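PDB 4PEO: hypothetical protein from Staphylococcus aureus subsp. aureus Mu50, which acts as an essential cysteine protease that trims the N-terminal nine residues from ribosomal protein bL27 and also processes capsid and scaffold proteins of bacteriophage 80alpha. Local coordinates for residues 5-10 against 14-19. Sequence-based numbering, arbitrary orientation.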
ATOM      1  N   ASP B   5      11.375  -0.447 -11.614  1.00 25.84           N
ATOM      2  CA  ASP B   5      12.275  -1.585 -11.804  1.00 25.69           C
ATOM      3  C   ASP B   5      12.289  -2.387 -10.523  1.00 27.53           C
ATOM      4  O   ASP B   5      12.581  -1.837  -9.456  1.00 24.91           O
ATOM      5  CB  ASP B   5      13.690  -1.125 -12.156  1.00 27.01           C
ATOM      6  CG  ASP B   5      13.819  -0.459 -13.508  1.00 33.30           C
ATOM      7  OD1 ASP B   5      13.223  -0.973 -14.491  1.00 33.64           O
ATOM      8  OD2 ASP B   5      14.542   0.544 -13.599  1.00 35.68           O
ATOM      9  N   ILE B   6      11.959  -3.677 -10.617  1.00 25.07           N
ATOM     10  CA  ILE B   6      11.820  -4.541  -9.439  1.00 24.07           C
ATOM     11  C   ILE B   6      12.829  -5.683  -9.479  1.00 27.59           C
ATOM     12  O   ILE B   6      12.874  -6.424 -10.465  1.00 28.02           O
ATOM     13  CB  ILE B   6      10.348  -5.045  -9.360  1.00 27.41           C
ATOM     14  CG1 ILE B   6       9.347  -3.861  -9.378  1.00 28.03           C
ATOM     15  CG2 ILE B   6      10.139  -5.936  -8.144  1.00 27.62           C
ATOM     16  CD1 ILE B   6       8.090  -4.066 -10.167  1.00 35.49           C
ATOM     17  N   THR B   7      13.627  -5.833  -8.404  1.00 22.22           N
ATOM     18  CA  THR B   7      14.645  -6.870  -8.338  1.00 23.43           C
ATOM     19  C   THR B   7      14.290  -7.823  -7.234  1.00 27.13           C
ATOM     20  O   THR B   7      14.180  -7.422  -6.072  1.00 25.48           O
ATOM     21  CB  THR B   7      16.048  -6.268  -8.158  1.00 28.48           C
ATOM     22  OG1 THR B   7      16.270  -5.279  -9.183  1.00 27.19           O
ATOM     23  CG2 THR B   7      17.147  -7.334  -8.160  1.00 28.21           C
ATOM     24  N   VAL B   8      14.116  -9.085  -7.621  1.00 24.88           N
ATOM     25  CA  VAL B   8      13.777 -10.202  -6.732  1.00 25.10           C
ATOM     26  C   VAL B   8      14.965 -11.146  -6.792  1.00 30.94           C
ATOM     27  O   VAL B   8      15.389 -11.529  -7.892  1.00 31.63           O
ATOM     28  CB  VAL B   8      12.439 -10.877  -7.139  1.00 28.68           C
ATOM     29  CG1 VAL B   8      12.121 -12.071  -6.237  1.00 29.55           C
ATOM     30  CG2 VAL B   8      11.289  -9.871  -7.102  1.00 26.79           C
ATOM     31  N   ASN B   9      15.556 -11.477  -5.628  1.00 27.61           N
ATOM     32  CA  ASN B   9      16.735 -12.329  -5.628  1.00 29.50           C
ATOM     33  C   ASN B   9      16.366 -13.811  -5.806  1.00 35.33           C
ATOM     34  O   ASN B   9      15.178 -14.153  -5.901  1.00 35.39           O
ATOM     35  CB  ASN B   9      17.627 -12.088  -4.387  1.00 30.48           C
ATOM     36  CG  ASN B   9      17.032 -12.488  -3.056  1.00 41.11           C
ATOM     37  OD1 ASN B   9      16.037 -13.207  -2.972  1.00 36.21           O
ATOM     38  ND2 ASN B   9      17.656 -12.058  -1.973  1.00 37.52           N
ATOM     39  N   ASP B  10      17.385 -14.682  -5.836  1.00 35.12           N
ATOM     40  CA  ASP B  10      17.216 -16.131  -6.004  1.00 37.13           C
ATOM     41  C   ASP B  10      16.418 -16.776  -4.882  1.00 43.94           C
ATOM     42  O   ASP B  10      15.838 -17.852  -5.087  1.00 45.52           O
ATOM     43  CB  ASP B  10      18.580 -16.821  -6.154  1.00 40.91           C
ATOM     44  CG  ASP B  10      19.315 -16.528  -7.457  1.00 55.10           C
ATOM     45  OD1 ASP B  10      18.722 -15.874  -8.344  1.00 53.61           O
ATOM     46  OD2 ASP B  10      20.477 -16.962  -7.593  1.00 65.74           O
ATOM     47  N   VAL B  14      12.363  -9.406  -2.315  1.00 24.50           N
ATOM     48  CA  VAL B  14      12.421  -8.137  -3.061  1.00 22.87           C
ATOM     49  C   VAL B  14      13.622  -7.379  -2.476  1.00 26.46           C
ATOM     50  O   VAL B  14      13.596  -7.005  -1.300  1.00 24.37           O
ATOM     51  CB  VAL B  14      11.106  -7.317  -2.925  1.00 26.19           C
ATOM     52  CG1 VAL B  14      11.247  -5.949  -3.607  1.00 26.09           C
ATOM     53  CG2 VAL B  14       9.906  -8.078  -3.501  1.00 26.03           C
ATOM     54  N   THR B  15      14.668  -7.176  -3.283  1.00 22.51           N
ATOM     55  CA  THR B  15      15.885  -6.488  -2.817  1.00 22.74           C
ATOM     56  C   THR B  15      15.908  -5.033  -3.215  1.00 26.25           C
ATOM     57  O   THR B  15      16.541  -4.232  -2.528  1.00 27.59           O
ATOM     58  CB  THR B  15      17.156  -7.210  -3.296  1.00 27.17           C
ATOM     59  OG1 THR B  15      17.234  -7.140  -4.728  1.00 26.92           O
ATOM     60  CG2 THR B  15      17.208  -8.687  -2.823  1.00 24.58           C
ATOM     61  N   ASP B  16      15.320  -4.703  -4.374  1.00 21.73           N
ATOM     62  CA  ASP B  16      15.360  -3.333  -4.860  1.00 21.26           C
ATOM     63  C   ASP B  16      14.107  -2.986  -5.602  1.00 23.68           C
ATOM     64  O   ASP B  16      13.570  -3.810  -6.347  1.00 23.65           O
ATOM     65  CB  ASP B  16      16.535  -3.176  -5.859  1.00 22.52           C
ATOM     66  CG  ASP B  16      17.902  -3.453  -5.282  1.00 26.25           C
ATOM     67  OD1 ASP B  16      18.265  -4.641  -5.170  1.00 25.38           O
ATOM     68  OD2 ASP B  16      18.629  -2.481  -4.982  1.00 27.29           O
ATOM     69  N   VAL B  17      13.685  -1.738  -5.482  1.00 21.13           N
ATOM     70  CA  VAL B  17      12.583  -1.203  -6.264  1.00 20.41           C
ATOM     71  C   VAL B  17      13.056   0.195  -6.627  1.00 24.28           C
ATOM     72  O   VAL B  17      13.454   0.939  -5.722  1.00 24.39           O
ATOM     73  CB  VAL B  17      11.240  -1.165  -5.481  1.00 24.57           C
ATOM     74  CG1 VAL B  17      10.159  -0.440  -6.285  1.00 25.29           C
ATOM     75  CG2 VAL B  17      10.761  -2.577  -5.130  1.00 24.42           C
ATOM     76  N   ILE B  18      13.037   0.555  -7.921  1.00 21.06           N
ATOM     77  CA  ILE B  18      13.422   1.913  -8.323  1.00 21.07           C
ATOM     78  C   ILE B  18      12.288   2.512  -9.122  1.00 28.38           C
ATOM     79  O   ILE B  18      11.938   1.965 -10.169  1.00 28.41           O
ATOM     80  CB  ILE B  18      14.747   1.967  -9.125  1.00 24.33           C
ATOM     81  CG1 ILE B  18      15.864   1.196  -8.376  1.00 24.94           C
ATOM     82  CG2 ILE B  18      15.128   3.429  -9.414  1.00 26.61           C
ATOM     83  CD1 ILE B  18      17.228   1.124  -9.084  1.00 34.86           C
ATOM     84  N   MET B  19      11.742   3.653  -8.658  1.00 24.61           N
ATOM     85  CA  MET B  19      10.687   4.351  -9.395  1.00 23.36           C
ATOM     86  C   MET B  19      11.266   5.618 -10.002  1.00 28.81           C
ATOM     87  O   MET B  19      11.960   6.384  -9.319  1.00 29.32           O
ATOM     88  CB  MET B  19       9.492   4.708  -8.479  1.00 23.90           C
ATOM     89  CG  MET B  19       8.365   5.470  -9.201  1.00 25.58           C
ATOM     90  SD  MET B  19       6.840   5.756  -8.184  1.00 23.18           S
ATOM     91  CE  MET B  19       6.212   4.209  -8.203  1.00 22.57           C
TER
HETATM   92  O   HOH W   1      15.273  -2.766  -8.994  1.00 27.07           O
HETATM   93  O   HOH W   2      13.201   3.039 -12.778  1.00 36.84           O
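With OG1 of T7 beside its backbone N (chi1 -53°), which leaves CG2 anti to that N, and OG1 of T15 set between its own N and carbonyl carbon (chi1 65°), the two threonines meet methyl to hydroxyl, CG2 to OG1 at 3.4 Å. The antiparallel hairpin of strands 2-8 and 14-20 illustrates here how a classic beta bulge fits two residues of one strand, T15 and D16, opposite one of the other, T7, both N-H groups turning to the same carbonyl O: T15 N binds T7 O at 2.8 Å, D16 N only weakly at 3.4 Å. In return, T7 N donates to D16 O, and beyond the bulge the regular ladder resumes with D5 and I18 exchanging two backbone bonds. The extra residue leaves V14 beside V8, on the face with I6 and V17 that helix 77-96 packs against. On the other face T7 and D16 lie side by side, CB to CB 3.9 Å. The D16 carboxylate is held by H68 and R70 of the next strand, and T15 OG1 donates to its OD1 at 2.7 Å from the anti side. N9, just past the end of strand 2-8, lays its amide against the CG2 methyl of T15, with ND2 3.5 Å from CG2, while N9 OD1 accepts from K13 N in the turn.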